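Putative amidohydrolase (Unidentified, PDB 3MKV) probably hydrolyses dipeptides that end in proline, acting as a zinc-dependent prolidase of the amidohydrolase superfamily. Local coordinates at residues F6-G11 with V380-G385; R243-G248 with R264-H269; H309-M314 with E344-A349. All blocks are in the same frame, centred on the assembly; numbering follows the deposited sequence. Where two conformers were deposited one is given.

Contact 1 of 3, residues F6-G11 with V380-G385; sequences FLFRNG and VLVVDG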
# COMPACT_ATOMS: atom_id res chain seq x y z
N PHE A 6 35.75 -39.36 -29.11
CA PHE A 6 35.84 -40.55 -28.28
C PHE A 6 35.27 -41.77 -29.01
O PHE A 6 34.27 -41.67 -29.74
CB PHE A 6 35.11 -40.36 -26.95
CG PHE A 6 35.73 -39.34 -26.06
CD1 PHE A 6 36.57 -39.72 -25.02
CD2 PHE A 6 35.48 -37.99 -26.25
CE1 PHE A 6 37.14 -38.77 -24.19
CE2 PHE A 6 36.06 -37.03 -25.42
CZ PHE A 6 36.89 -37.42 -24.39
N LEU A 7 35.92 -42.91 -28.82
CA LEU A 7 35.45 -44.14 -29.42
C LEU A 7 35.38 -45.26 -28.38
O LEU A 7 36.40 -45.77 -27.91
CB LEU A 7 36.33 -44.55 -30.61
CG LEU A 7 35.78 -45.72 -31.41
CD1 LEU A 7 36.31 -45.70 -32.84
CD2 LEU A 7 36.12 -47.03 -30.73
N PHE A 8 34.15 -45.61 -28.02
CA PHE A 8 33.90 -46.74 -27.14
C PHE A 8 34.02 -48.03 -27.94
O PHE A 8 33.42 -48.15 -29.01
CB PHE A 8 32.50 -46.63 -26.54
CG PHE A 8 32.35 -45.50 -25.56
CD1 PHE A 8 32.49 -45.72 -24.20
CD2 PHE A 8 32.07 -44.21 -26.00
CE1 PHE A 8 32.35 -44.69 -23.30
CE2 PHE A 8 31.94 -43.18 -25.10
CZ PHE A 8 32.08 -43.41 -23.75
N ARG A 9 34.79 -48.97 -27.43
CA ARG A 9 35.06 -50.23 -28.11
C ARG A 9 35.10 -51.43 -27.14
O ARG A 9 35.45 -51.28 -25.99
CB ARG A 9 36.40 -50.12 -28.84
CG ARG A 9 36.68 -51.22 -29.85
CD ARG A 9 38.08 -51.10 -30.44
NE ARG A 9 39.13 -51.35 -29.45
CZ ARG A 9 39.42 -52.55 -28.95
NH1 ARG A 9 40.39 -52.68 -28.05
NH2 ARG A 9 38.74 -53.62 -29.35
N ASN A 10 34.81 -52.61 -27.65
CA ASN A 10 34.94 -53.84 -26.86
C ASN A 10 33.98 -53.99 -25.67
O ASN A 10 34.39 -54.40 -24.57
CB ASN A 10 36.37 -53.99 -26.37
CG ASN A 10 36.76 -55.44 -26.16
OD1 ASN A 10 36.49 -56.29 -27.01
ND2 ASN A 10 37.39 -55.73 -25.02
N GLY A 11 32.70 -53.67 -25.89
CA GLY A 11 31.71 -53.82 -24.83
C GLY A 11 30.34 -54.25 -25.32
O GLY A 11 30.08 -54.34 -26.52
N VAL A 380 26.68 -40.87 -21.75
CA VAL A 380 26.97 -42.30 -21.77
C VAL A 380 27.45 -42.81 -20.43
O VAL A 380 28.20 -42.13 -19.73
CB VAL A 380 28.05 -42.64 -22.82
CG1 VAL A 380 28.27 -44.14 -22.89
CG2 VAL A 380 27.67 -42.10 -24.19
N LEU A 381 27.03 -44.01 -20.07
CA LEU A 381 27.55 -44.69 -18.89
C LEU A 381 28.29 -45.96 -19.28
O LEU A 381 28.00 -46.59 -20.31
CB LEU A 381 26.41 -45.06 -17.94
CG LEU A 381 25.43 -43.99 -17.47
CD1 LEU A 381 24.61 -44.53 -16.28
CD2 LEU A 381 26.19 -42.72 -17.09
N VAL A 382 29.25 -46.35 -18.44
CA VAL A 382 29.83 -47.69 -18.52
C VAL A 382 29.60 -48.37 -17.19
O VAL A 382 30.03 -47.88 -16.15
CB VAL A 382 31.33 -47.65 -18.85
CG1 VAL A 382 32.00 -48.96 -18.43
CG2 VAL A 382 31.54 -47.40 -20.32
N VAL A 383 28.92 -49.51 -17.21
CA VAL A 383 28.62 -50.21 -15.98
C VAL A 383 29.32 -51.56 -15.88
O VAL A 383 29.46 -52.28 -16.87
CB VAL A 383 27.11 -50.40 -15.81
CG1 VAL A 383 26.80 -51.06 -14.46
CG2 VAL A 383 26.40 -49.05 -15.93
N ASP A 384 29.77 -51.88 -14.68
CA ASP A 384 30.36 -53.16 -14.42
C ASP A 384 29.26 -54.13 -14.02
O ASP A 384 29.08 -54.43 -12.84
CB ASP A 384 31.40 -53.06 -13.31
CG ASP A 384 32.14 -54.36 -13.08
OD1 ASP A 384 32.23 -55.18 -14.03
OD2 ASP A 384 32.63 -54.57 -11.95
N GLY A 385 28.51 -54.61 -15.01
CA GLY A 385 27.40 -55.51 -14.77
C GLY A 385 26.42 -55.44 -15.93
O GLY A 385 26.62 -54.69 -16.89
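The ring of F8 is the flat group of this contact. One of its faces is covered by the CG1 methyl of V380, while the CG2 methyl of V382 comes in obliquely near the outer end of the ring. The distances are those of relaxed van der Waals packing: F8 CZ lies 4.0 Å from V380 CG1, and F8 CE1 lies 4.1 Å from V382 CG2. The F8 and V380 side chains run past one another in opposite senses, and it is the far end of the ring, CZ and CE1, that meets the methyl. V380 holds CG1 anti to its own backbone N (chi1 -176°), which sets that methyl against the phenyl face. Being two residues apart on one strand, V380 and V382 both direct their CB toward F8, whereas L381 between them points away and packs on V404, M58 and L61. The same buried cluster takes in M405 and I57, each touching both F8 and V380, and it is completed from the side of strand 25-30 by I27 and I29. The contact is wholly apolar, and its two strands are hydrogen-bonded to other neighbours: F8 pairs through its backbone with I27, and strand 380-383 runs antiparallel between strands 56-63 and 403-406. Beyond F8 the chain turns a corner at N10 and G11 and passes from one sheet to the other. Two sheets facing each other across such a hydrophobic layer, built from strands near both ends of the chain, are characteristic of the small β-sandwich domain that accompanies the metal-binding barrel in many amidohydrolases, and F8 is one of the side chains filling its interior.

Contact 2 of 3, residues R243-G248 with R264-H269; sequences RAVRCG and RLVAEH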
# COMPACT_ATOMS: atom_id res chain seq x y z
N ARG A 243 -9.35 -35.94 -12.55
CA ARG A 243 -9.75 -34.57 -12.92
C ARG A 243 -8.60 -33.81 -13.56
O ARG A 243 -8.78 -33.06 -14.52
CB ARG A 243 -10.30 -33.81 -11.71
CG ARG A 243 -9.42 -33.89 -10.48
CD ARG A 243 -10.17 -33.46 -9.22
NE ARG A 243 -10.81 -32.15 -9.38
CZ ARG A 243 -10.26 -30.99 -9.02
NH1 ARG A 243 -9.04 -30.94 -8.48
NH2 ARG A 243 -10.94 -29.87 -9.21
N ALA A 244 -7.41 -34.03 -13.00
CA ALA A 244 -6.19 -33.45 -13.53
C ALA A 244 -6.00 -33.83 -14.99
O ALA A 244 -5.70 -32.99 -15.84
CB ALA A 244 -4.99 -33.91 -12.70
N VAL A 245 -6.17 -35.11 -15.29
CA VAL A 245 -6.01 -35.58 -16.66
C VAL A 245 -7.08 -35.04 -17.61
O VAL A 245 -6.79 -34.75 -18.77
CB VAL A 245 -5.94 -37.11 -16.71
CG1 VAL A 245 -6.15 -37.60 -18.13
CG2 VAL A 245 -4.59 -37.57 -16.20
N ARG A 246 -8.32 -34.90 -17.13
CA ARG A 246 -9.40 -34.37 -17.95
C ARG A 246 -9.20 -32.89 -18.21
O ARG A 246 -9.76 -32.32 -19.13
CB ARG A 246 -10.75 -34.57 -17.26
CG ARG A 246 -11.31 -35.98 -17.33
CD ARG A 246 -12.70 -36.05 -16.71
NE ARG A 246 -12.67 -36.37 -15.29
CZ ARG A 246 -12.90 -35.50 -14.30
NH1 ARG A 246 -12.85 -35.92 -13.04
NH2 ARG A 246 -13.18 -34.23 -14.58
N CYS A 247 -8.40 -32.27 -17.35
CA CYS A 247 -8.12 -30.84 -17.48
C CYS A 247 -6.92 -30.58 -18.37
O CYS A 247 -6.66 -29.43 -18.74
CB CYS A 247 -7.93 -30.19 -16.11
SG CYS A 247 -9.46 -30.09 -15.14
N GLY A 248 -6.19 -31.63 -18.72
CA GLY A 248 -5.16 -31.54 -19.75
C GLY A 248 -3.73 -31.77 -19.26
O GLY A 248 -2.79 -31.65 -20.04
N ARG A 264 -6.70 -46.83 -16.48
CA ARG A 264 -7.19 -46.94 -17.85
C ARG A 264 -7.32 -45.58 -18.50
O ARG A 264 -6.88 -45.38 -19.63
CB ARG A 264 -8.52 -47.69 -17.90
CG ARG A 264 -8.39 -49.21 -17.94
CD ARG A 264 -9.65 -49.89 -18.51
NE ARG A 264 -10.82 -49.71 -17.65
CZ ARG A 264 -10.97 -50.31 -16.47
NH1 ARG A 264 -10.03 -51.12 -16.00
NH2 ARG A 264 -12.06 -50.08 -15.75
N LEU A 265 -7.92 -44.64 -17.78
CA LEU A 265 -8.18 -43.30 -18.31
C LEU A 265 -6.89 -42.56 -18.66
O LEU A 265 -6.80 -41.88 -19.70
CB LEU A 265 -8.99 -42.49 -17.30
CG LEU A 265 -9.32 -41.05 -17.69
CD1 LEU A 265 -10.53 -41.00 -18.61
CD2 LEU A 265 -9.55 -40.22 -16.44
N VAL A 266 -5.89 -42.67 -17.79
CA VAL A 266 -4.55 -42.17 -18.09
C VAL A 266 -3.99 -42.76 -19.38
O VAL A 266 -3.53 -42.02 -20.27
CB VAL A 266 -3.57 -42.51 -16.94
CG1 VAL A 266 -2.14 -42.20 -17.35
CG2 VAL A 266 -3.96 -41.76 -15.69
N ALA A 267 -4.02 -44.08 -19.49
CA ALA A 267 -3.53 -44.78 -20.69
C ALA A 267 -4.21 -44.25 -21.93
O ALA A 267 -3.56 -43.99 -22.94
CB ALA A 267 -3.78 -46.26 -20.56
N GLU A 268 -5.52 -44.09 -21.85
CA GLU A 268 -6.33 -43.70 -22.99
C GLU A 268 -6.08 -42.26 -23.40
O GLU A 268 -6.24 -41.91 -24.56
CB GLU A 268 -7.81 -43.88 -22.66
CG GLU A 268 -8.74 -43.32 -23.72
CD GLU A 268 -10.03 -42.79 -23.13
OE1 GLU A 268 -10.38 -43.21 -22.00
OE2 GLU A 268 -10.68 -41.96 -23.80
N HIS A 269 -5.70 -41.42 -22.44
CA HIS A 269 -5.43 -40.01 -22.72
C HIS A 269 -4.01 -39.79 -23.23
O HIS A 269 -3.69 -38.73 -23.74
CB HIS A 269 -5.65 -39.16 -21.48
CG HIS A 269 -7.05 -38.64 -21.34
ND1 HIS A 269 -8.09 -39.41 -20.87
CD2 HIS A 269 -7.57 -37.42 -21.61
CE1 HIS A 269 -9.19 -38.69 -20.86
NE2 HIS A 269 -8.90 -37.47 -21.29
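V245 lays its CG1 methyl over one face of the H269 imidazole, a CH-pi contact between two neighbouring helices of the (β/α)-barrel. Helix 238-246 and helix 260-269 follow each other in the chain with strand 251-254 between them, the usual β/α alternation of the fold, and V245 also touches I252 of that strand. The methyl carbon sits 3.7 Å from the ring centroid and 21° off the ring normal. It is displaced toward the rim, so V245 CG1 comes closest to H269 CG, at 3.5 Å. The torsion of the valine, with CG1 anti to the backbone N (chi1 165°), sends this branch to the histidine and leaves CG2 for V266. That second approach is looser, 4.3 Å between V245 CG2 and V266 CG2, yet it joins buried side chains at the point where the two backbones come nearest. V266 packs on I241 as well, and L265 on A242, extending the helix-helix interface by a turn toward the start of helix 238-246. On the other side of that helix, R243 donates through NH2 to the carbonyl of Y212. The helix finishes in a Schellman motif, in which G248, with positive phi, reaches back to the last turn. The imidazole is fixed in its rotation by its own helix: H269 ND1 donates to L265 O at 3.0 Å, and this oxygen also accepts from H269 N, the two donors arriving from opposite faces of the carbonyl plane.

Contact 3 of 3, residues H309-M314 with E344-A349; sequences HSIEIM and EVLSPA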
# COMPACT_ATOMS: atom_id res chain seq x y z
N HIS A 309 1.87 -51.93 -5.17
CA HIS A 309 0.74 -52.47 -5.92
C HIS A 309 0.27 -51.56 -7.08
O HIS A 309 -0.18 -52.06 -8.12
CB HIS A 309 -0.42 -52.82 -4.98
CG HIS A 309 -1.62 -53.38 -5.68
ND1 HIS A 309 -1.55 -54.50 -6.48
CD2 HIS A 309 -2.91 -52.98 -5.70
CE1 HIS A 309 -2.75 -54.76 -6.97
NE2 HIS A 309 -3.60 -53.86 -6.51
N SER A 310 0.36 -50.24 -6.89
CA SER A 310 -0.04 -49.29 -7.94
C SER A 310 0.67 -49.58 -9.25
O SER A 310 0.08 -49.41 -10.33
CB SER A 310 0.24 -47.84 -7.51
OG SER A 310 1.63 -47.60 -7.30
N ILE A 311 1.93 -50.01 -9.16
CA ILE A 311 2.73 -50.35 -10.33
C ILE A 311 2.08 -51.47 -11.15
O ILE A 311 1.98 -51.38 -12.38
CB ILE A 311 4.17 -50.78 -9.93
CG1 ILE A 311 4.84 -49.69 -9.09
CG2 ILE A 311 5.00 -51.11 -11.16
CD1 ILE A 311 4.95 -48.35 -9.80
N GLU A 312 1.65 -52.52 -10.45
CA GLU A 312 0.97 -53.65 -11.08
C GLU A 312 -0.29 -53.17 -11.79
O GLU A 312 -0.52 -53.52 -12.95
CB GLU A 312 0.62 -54.71 -10.03
CG GLU A 312 1.82 -55.33 -9.33
CD GLU A 312 1.46 -55.97 -7.99
OE1 GLU A 312 0.27 -55.92 -7.61
OE2 GLU A 312 2.37 -56.51 -7.32
N ILE A 313 -1.08 -52.37 -11.09
CA ILE A 313 -2.28 -51.74 -11.65
C ILE A 313 -1.98 -50.95 -12.93
O ILE A 313 -2.72 -51.03 -13.91
CB ILE A 313 -2.97 -50.81 -10.61
CG1 ILE A 313 -3.64 -51.63 -9.51
CG2 ILE A 313 -3.99 -49.87 -11.28
CD1 ILE A 313 -4.27 -50.78 -8.41
N MET A 314 -0.89 -50.18 -12.92
CA MET A 314 -0.58 -49.30 -14.05
C MET A 314 -0.06 -50.08 -15.24
O MET A 314 -0.33 -49.73 -16.39
CB MET A 314 0.39 -48.19 -13.65
CG MET A 314 -0.28 -47.01 -12.93
SD MET A 314 0.86 -45.73 -12.36
CE MET A 314 1.62 -46.50 -10.93
N GLU A 344 11.21 -55.32 -8.02
CA GLU A 344 10.43 -56.34 -7.34
C GLU A 344 9.13 -56.64 -8.09
O GLU A 344 8.47 -57.64 -7.83
CB GLU A 344 10.10 -55.90 -5.92
CG GLU A 344 11.32 -55.61 -5.07
CD GLU A 344 10.96 -54.88 -3.78
OE1 GLU A 344 9.82 -54.39 -3.68
OE2 GLU A 344 11.83 -54.81 -2.88
N VAL A 345 8.76 -55.77 -9.02
CA VAL A 345 7.47 -55.93 -9.69
C VAL A 345 7.60 -55.85 -11.20
O VAL A 345 6.81 -56.46 -11.92
CB VAL A 345 6.44 -54.90 -9.18
CG1 VAL A 345 5.22 -54.88 -10.09
CG2 VAL A 345 6.03 -55.21 -7.75
N LEU A 346 8.59 -55.09 -11.66
CA LEU A 346 8.83 -54.94 -13.09
C LEU A 346 10.11 -55.68 -13.47
O LEU A 346 10.97 -55.90 -12.62
CB LEU A 346 8.97 -53.47 -13.46
CG LEU A 346 7.76 -52.60 -13.12
CD1 LEU A 346 7.94 -51.21 -13.70
CD2 LEU A 346 6.51 -53.25 -13.67
N SER A 347 10.22 -56.06 -14.74
CA SER A 347 11.43 -56.71 -15.24
C SER A 347 12.55 -55.69 -15.33
O SER A 347 12.30 -54.51 -15.56
CB SER A 347 11.19 -57.37 -16.60
OG SER A 347 11.27 -56.42 -17.65
N PRO A 348 13.79 -56.14 -15.12
CA PRO A 348 14.96 -55.24 -15.13
C PRO A 348 14.99 -54.40 -16.40
O PRO A 348 15.54 -53.30 -16.39
CB PRO A 348 16.15 -56.20 -15.10
CG PRO A 348 15.61 -57.46 -14.47
CD PRO A 348 14.17 -57.55 -14.88
N ALA A 349 14.41 -54.91 -17.48
CA ALA A 349 14.34 -54.17 -18.73
C ALA A 349 13.27 -53.10 -18.70
O ALA A 349 13.48 -51.99 -19.20
CB ALA A 349 14.10 -55.12 -19.89
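Within the outer layer of the barrel domain, the loop leading into helix 348-362 is packed against helix 307-317 by V345 and L346, which meet I311 and E312. I311 is the central apolar partner. Its CG2 methyl reaches the branched end of L346, 3.6 Å from L346 CD2, with the two side chains crossing at about a right angle, and the same methyl lies 3.9 Å from V345 CG1. With CG2 anti to the backbone N, I311 holds this branch out from the helix, while L308, one turn earlier, also touches V345. E312 contributes its aliphatic part: E312 CG is 3.5 Å from V345 CG1. The carboxylate is engaged by its own helix, where H309 ND1 donates to E312 OE1 at 2.6 Å, with an N-H...O angle of 154°. The oxygen lies close to the imidazole plane, but the donor meets it on the anti side, 34° out of the carboxylate plane. Just beyond L346, S347 is the N-cap of helix 348-362: its OG caps a backbone N in the first turn and its own N bonds E350 OE1, consistent with a capping box. E312 OE1 is thus held by H309, while OE2 still lies beside V345 CG2, 3.9 Å away, and the nearby carboxylate would probably stabilise a positive charge on the H309 ring.

Along the chain, contact 2 closes before contact 3 opens, and both are nested inside the long loop closed by contact 1. Contacts 2 and 3 belong to the helical shell of the barrel domain, with centres 20 Å apart and nearest atoms about 6 Å apart; I313 of contact 3 packs on D260 and A263 of helix 260-269, whose later part serves contact 2. Contact 1 lies in the β-sandwich, its centre 40 Å from that of contact 2 and 28 Å from that of contact 3. Helix 348-362, entered at contact 3, is followed by strand 380-383, so the chain leaves the zinc-binding barrel and returns to strands near its start.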